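Local coordinates for protein mevalonate diphosphate decarboxylase (Legionella pneumophila, PDB 3LTO) that probably catalyses the ATP-dependent decarboxylation of mevalonate diphosphate to isopentenyl diphosphate, a step of isoprenoid biosynthesis, at residues K52-E56 with F76-V81; R208-A212 with E238-M242. All coordinates share one frame; numbering follows the deposited sequence.

Contact 1 (K52-E56 with F76-V81); sequences KDIWE and FIDHLV
A chi1 of -179° carries the indole of W55 away from its own amide nitrogen, so that it extends alongside helix 71-87 and meets the ring of F76; D53, whose CG instead lies anti to its carbonyl carbon (chi1 -51°), brings its carboxylate against the CD2 methyl of L80. The two rings form an offset edge-to-face pair in which F76 turns its edge toward the face of the five-membered ring of W55. Their centroids are 5.1 Å apart and the planes are inclined at 61°, with CD2 of F76 coming to 3.5 Å from NE1 of W55. That indole nitrogen gives a hydrogen bond to OG of S97, which helps fix the rotation of the ring. Between the two ends of the contact, the delta-methyl of I77 packs against W55, with 4.0 Å between CD1 and CB. On the D53 side, CD2 of L80 sits 3.4 Å from CG of D53, while CG2 of V81 approaches OD2 of D53 at 3.7 Å. OD1 of D53 is held by a salt bridge to K84, further along the same helix, and by a hydrogen bond from the backbone N of F93. Strand 54-55 runs parallel to strand 93-99, and helix 71-87 connecting them completes a beta-alpha-beta unit, with F76 and L80 reaching on to I95 and to helix 110-129.

Contact 2 (R208-A212 with E238-M242); sequences RSERA and EFLDM
R208 and R211 reach from one helix to E238 and D241 on the other, and five hydrogen bonds join the four side chains into a salt-bridge network. The dense part is around R208, whose chain bends at chi2 (54°) to present its guanidinium edge to E238: NH2 bonds OE2, at a 2.5 Å separation that is doubtfully short, and NH1 gives a 3.0 Å bond to OE1 from above the carboxylate plane. The same NH1 also reaches OD2 of D241 at 3.1 Å, less straight at 139°. One face of this guanidinium carries CB of A212, and E238 gains further donors from the N of K15 and from N215. R211, partly exposed, forms the more open side. It grips D241 side-on, NE to OD2 at 2.6 Å and NH2 to the syn lone pair of OD1 at 3.0 Å. OD2 thus takes two donors, NE of R211 and NH1 of R208, from opposite faces of its plane, a double load that would probably favour the ionised acid. The axes of the two short helical segments approach to 11.1 Å and run nearly antiparallel (174°), making an antiparallel helix pair bridged by largely buried charge, within the C-terminal domain of a GHMP-type protein.

In the fold
Contact 1 and contact 2 lie on opposite sides of the chain's centre, with their own centres 34 Å apart and nearest atoms about 21 Å apart, so neither touches the other. They follow one another in sequence and lie in different domains: contact 1 joins strand 54-55 and the residues leading into it to helix 71-87 in the N-terminal domain, whereas contact 2 joins two helices in the C-terminal domain. Contact 2 also reaches back to the N-terminal part of the chain, since E238 accepts from the N of K15 and S209 meets K19 and N29. In related decarboxylases the segment corresponding to K15-K19 lines the substrate cleft, so contact 2 probably lies nearer the active site than contact 1.

Contact 1 (K52-E56 with F76-V81)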
loop_
_atom_site.group_PDB
_atom_site.type_symbol
_atom_site.label_atom_id
_atom_site.label_comp_id
_atom_site.label_asym_id
_atom_site.label_seq_id
_atom_site.Cartn_x
_atom_site.Cartn_y
_atom_site.Cartn_z
ATOM N N LYS A 52 32.127 -2.439 -9.916
ATOM C CA LYS A 52 31.565 -3.487 -9.080
ATOM C C LYS A 52 31.766 -3.305 -7.578
ATOM O O LYS A 52 32.837 -2.922 -7.115
ATOM C CB LYS A 52 32.126 -4.839 -9.519
ATOM C CG LYS A 52 31.720 -5.232 -10.934
ATOM C CD LYS A 52 30.216 -5.427 -11.043
ATOM C CE LYS A 52 29.836 -6.015 -12.392
ATOM N NZ LYS A 52 28.371 -6.252 -12.497
ATOM N N ASP A 53 30.713 -3.592 -6.825
ATOM C CA ASP A 53 30.751 -3.472 -5.377
ATOM C C ASP A 53 31.465 -4.655 -4.736
ATOM O O ASP A 53 31.553 -5.739 -5.315
ATOM C CB ASP A 53 29.332 -3.394 -4.827
ATOM C CG ASP A 53 28.497 -2.348 -5.533
ATOM O OD1 ASP A 53 28.984 -1.209 -5.687
ATOM O OD2 ASP A 53 27.356 -2.666 -5.927
ATOM N N ILE A 54 31.982 -4.434 -3.533
ATOM C CA ILE A 54 32.652 -5.488 -2.786
ATOM C C ILE A 54 32.107 -5.430 -1.373
ATOM O O ILE A 54 31.987 -4.347 -0.798
ATOM C CB ILE A 54 34.178 -5.283 -2.739
ATOM C CG1 ILE A 54 34.772 -5.415 -4.145
ATOM C CG2 ILE A 54 34.802 -6.282 -1.792
ATOM C CD1 ILE A 54 36.272 -5.225 -4.181
ATOM N N TRP A 55 31.769 -6.590 -0.821
ATOM C CA TRP A 55 31.236 -6.666 0.533
ATOM C C TRP A 55 32.249 -7.259 1.505
ATOM O O TRP A 55 32.705 -8.394 1.336
ATOM C CB TRP A 55 29.960 -7.506 0.560
ATOM C CG TRP A 55 29.361 -7.604 1.931
ATOM C CD1 TRP A 55 28.998 -6.568 2.737
ATOM C CD2 TRP A 55 29.043 -8.803 2.649
ATOM N NE1 TRP A 55 28.471 -7.044 3.913
ATOM C CE2 TRP A 55 28.484 -8.412 3.886
ATOM C CE3 TRP A 55 29.175 -10.169 2.368
ATOM C CZ2 TRP A 55 28.056 -9.336 4.842
ATOM C CZ3 TRP A 55 28.747 -11.089 3.325
ATOM C CH2 TRP A 55 28.194 -10.665 4.545
ATOM N N GLU A 56 32.598 -6.481 2.524
ATOM C CA GLU A 56 33.550 -6.926 3.525
ATOM C C GLU A 56 32.976 -6.704 4.907
ATOM O O GLU A 56 33.178 -5.653 5.510
ATOM C CB GLU A 56 34.865 -6.169 3.376
ATOM C CG GLU A 56 35.895 -6.468 4.452
ATOM C CD GLU A 56 37.123 -5.588 4.315
ATOM O OE1 GLU A 56 36.947 -4.406 3.955
ATOM O OE2 GLU A 56 38.255 -6.065 4.573
ATOM N N PHE A 76 22.771 -8.765 -0.382
ATOM C CA PHE A 76 23.235 -7.463 0.092
ATOM C C PHE A 76 23.780 -6.582 -1.030
ATOM O O PHE A 76 23.456 -5.400 -1.104
ATOM C CB PHE A 76 24.296 -7.653 1.189
ATOM C CG PHE A 76 24.255 -6.594 2.270
ATOM C CD1 PHE A 76 23.069 -6.322 2.953
ATOM C CD2 PHE A 76 25.402 -5.884 2.616
ATOM C CE1 PHE A 76 23.025 -5.360 3.965
ATOM C CE2 PHE A 76 25.371 -4.923 3.622
ATOM C CZ PHE A 76 24.178 -4.660 4.299
ATOM N N ILE A 77 24.609 -7.161 -1.895
ATOM C CA ILE A 77 25.178 -6.426 -3.011
ATOM C C ILE A 77 24.068 -6.069 -4.011
ATOM O O ILE A 77 23.976 -4.923 -4.465
ATOM C CB ILE A 77 26.316 -7.252 -3.671
ATOM C CG1 ILE A 77 27.551 -7.214 -2.757
ATOM C CG2 ILE A 77 26.652 -6.707 -5.058
ATOM C CD1 ILE A 77 28.723 -8.081 -3.215
ATOM N N ASP A 78 23.212 -7.031 -4.341
ATOM C CA ASP A 78 22.111 -6.745 -5.262
ATOM C C ASP A 78 21.298 -5.544 -4.764
ATOM O O ASP A 78 20.808 -4.744 -5.562
ATOM C CB ASP A 78 21.168 -7.946 -5.399
ATOM C CG ASP A 78 21.707 -9.010 -6.324
ATOM O OD1 ASP A 78 22.675 -8.725 -7.064
ATOM O OD2 ASP A 78 21.149 -10.128 -6.320
ATOM N N HIS A 79 21.145 -5.418 -3.447
ATOM C CA HIS A 79 20.376 -4.305 -2.913
ATOM C C HIS A 79 21.091 -2.988 -3.175
ATOM O O HIS A 79 20.445 -1.971 -3.423
ATOM C CB HIS A 79 20.122 -4.472 -1.410
ATOM C CG HIS A 79 19.194 -3.442 -0.845
ATOM N ND1 HIS A 79 17.893 -3.302 -1.274
ATOM C CD2 HIS A 79 19.388 -2.481 0.088
ATOM C CE1 HIS A 79 17.324 -2.298 -0.631
ATOM N NE2 HIS A 79 18.210 -1.782 0.202
ATOM N N LEU A 80 22.420 -2.997 -3.123
ATOM C CA LEU A 80 23.155 -1.771 -3.389
ATOM C C LEU A 80 22.975 -1.432 -4.864
ATOM O O LEU A 80 22.700 -0.285 -5.208
ATOM C CB LEU A 80 24.650 -1.918 -3.069
ATOM C CG LEU A 80 25.485 -0.667 -3.398
ATOM C CD1 LEU A 80 24.845 0.538 -2.707
ATOM C CD2 LEU A 80 26.951 -0.829 -2.952
ATOM N N VAL A 81 23.117 -2.434 -5.728
ATOM C CA VAL A 81 22.958 -2.236 -7.170
ATOM C C VAL A 81 21.588 -1.625 -7.419
ATOM O O VAL A 81 21.440 -0.650 -8.160
ATOM C CB VAL A 81 23.060 -3.582 -7.934
ATOM C CG1 VAL A 81 22.649 -3.403 -9.393
ATOM C CG2 VAL A 81 24.491 -4.123 -7.847
#

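Contact 2 (R208-A212 with E238-M242)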
loop_
_atom_site.group_PDB
_atom_site.type_symbol
_atom_site.label_atom_id
_atom_site.label_comp_id
_atom_site.label_asym_id
_atom_site.label_seq_id
_atom_site.Cartn_x
_atom_site.Cartn_y
_atom_site.Cartn_z
ATOM N N ARG A 208 -2.616 -19.484 7.269
ATOM C CA ARG A 208 -1.746 -18.728 8.171
ATOM C C ARG A 208 -2.020 -17.213 8.272
ATOM O O ARG A 208 -2.027 -16.646 9.371
ATOM C CB ARG A 208 -0.287 -19.000 7.772
ATOM C CG ARG A 208 0.748 -18.064 8.354
ATOM C CD ARG A 208 0.680 -17.959 9.868
ATOM N NE ARG A 208 1.362 -16.738 10.285
ATOM C CZ ARG A 208 1.163 -16.105 11.434
ATOM N NH1 ARG A 208 0.291 -16.570 12.322
ATOM N NH2 ARG A 208 1.823 -14.981 11.678
ATOM N N SER A 209 -2.257 -16.559 7.141
ATOM C CA SER A 209 -2.517 -15.127 7.151
ATOM C C SER A 209 -3.849 -14.784 7.813
ATOM O O SER A 209 -3.976 -13.744 8.454
ATOM C CB SER A 209 -2.469 -14.571 5.726
ATOM O OG SER A 209 -1.162 -14.703 5.187
ATOM N N GLU A 210 -4.845 -15.651 7.662
ATOM C CA GLU A 210 -6.139 -15.401 8.295
ATOM C C GLU A 210 -5.948 -15.343 9.805
ATOM O O GLU A 210 -6.487 -14.464 10.473
ATOM C CB GLU A 210 -7.137 -16.510 7.955
ATOM C CG GLU A 210 -7.785 -16.382 6.590
ATOM C CD GLU A 210 -8.216 -17.724 6.026
ATOM O OE1 GLU A 210 -8.802 -18.533 6.776
ATOM O OE2 GLU A 210 -7.973 -17.968 4.828
ATOM N N ARG A 211 -5.183 -16.289 10.340
ATOM C CA ARG A 211 -4.926 -16.328 11.776
ATOM C C ARG A 211 -4.124 -15.105 12.239
ATOM O O ARG A 211 -4.402 -14.531 13.298
ATOM C CB ARG A 211 -4.172 -17.612 12.151
ATOM C CG ARG A 211 -4.974 -18.892 11.939
ATOM C CD ARG A 211 -4.321 -20.079 12.647
ATOM N NE ARG A 211 -3.018 -20.422 12.080
ATOM C CZ ARG A 211 -2.839 -21.011 10.902
ATOM N NH1 ARG A 211 -3.886 -21.325 10.158
ATOM N NH2 ARG A 211 -1.615 -21.299 10.473
ATOM N N ALA A 212 -3.132 -14.711 11.441
ATOM C CA ALA A 212 -2.292 -13.561 11.767
ATOM C C ALA A 212 -3.114 -12.277 11.856
ATOM O O ALA A 212 -2.884 -11.440 12.733
ATOM C CB ALA A 212 -1.193 -13.399 10.717
ATOM N N GLU A 238 0.755 -16.664 18.513
ATOM C CA GLU A 238 1.327 -16.255 17.238
ATOM C C GLU A 238 2.658 -16.944 16.880
ATOM O O GLU A 238 2.769 -17.541 15.806
ATOM C CB GLU A 238 1.486 -14.729 17.215
ATOM C CG GLU A 238 2.253 -14.171 16.016
ATOM C CD GLU A 238 1.450 -14.152 14.719
ATOM O OE1 GLU A 238 0.314 -14.670 14.688
ATOM O OE2 GLU A 238 1.970 -13.609 13.722
ATOM N N PHE A 239 3.660 -16.894 17.759
ATOM C CA PHE A 239 4.932 -17.524 17.408
ATOM C C PHE A 239 4.865 -19.050 17.388
ATOM O O PHE A 239 5.555 -19.699 16.603
ATOM C CB PHE A 239 6.079 -17.016 18.309
ATOM C CG PHE A 239 6.200 -17.712 19.643
ATOM C CD1 PHE A 239 6.897 -18.910 19.768
ATOM C CD2 PHE A 239 5.661 -17.133 20.787
ATOM C CE1 PHE A 239 7.060 -19.522 21.011
ATOM C CE2 PHE A 239 5.814 -17.734 22.036
ATOM C CZ PHE A 239 6.518 -18.933 22.148
ATOM N N LEU A 240 4.019 -19.629 18.228
ATOM C CA LEU A 240 3.885 -21.081 18.237
ATOM C C LEU A 240 3.232 -21.535 16.929
ATOM O O LEU A 240 3.541 -22.606 16.402
ATOM C CB LEU A 240 3.070 -21.544 19.449
ATOM C CG LEU A 240 3.818 -21.438 20.786
ATOM C CD1 LEU A 240 2.932 -21.903 21.939
ATOM C CD2 LEU A 240 5.077 -22.284 20.718
ATOM N N ASP A 241 2.352 -20.697 16.393
ATOM C CA ASP A 241 1.674 -20.983 15.130
ATOM C C ASP A 241 2.747 -21.148 14.068
ATOM O O ASP A 241 2.841 -22.180 13.399
ATOM C CB ASP A 241 0.770 -19.809 14.751
ATOM C CG ASP A 241 -0.026 -20.060 13.477
ATOM O OD1 ASP A 241 0.251 -21.039 12.755
ATOM O OD2 ASP A 241 -0.936 -19.263 13.193
HETATM N N MSE A 242 3.572 -20.116 13.931
HETATM C CA MSE A 242 4.637 -20.146 12.946
HETATM C C MSE A 242 5.526 -21.365 13.115
HETATM O O MSE A 242 5.773 -22.082 12.153
HETATM C CB MSE A 242 5.494 -18.879 13.026
HETATM C CG MSE A 242 6.680 -18.888 12.071
HETATM SE SE MSE A 242 7.575 -17.184 11.894
HETATM C CE MSE A 242 8.637 -17.221 13.472
#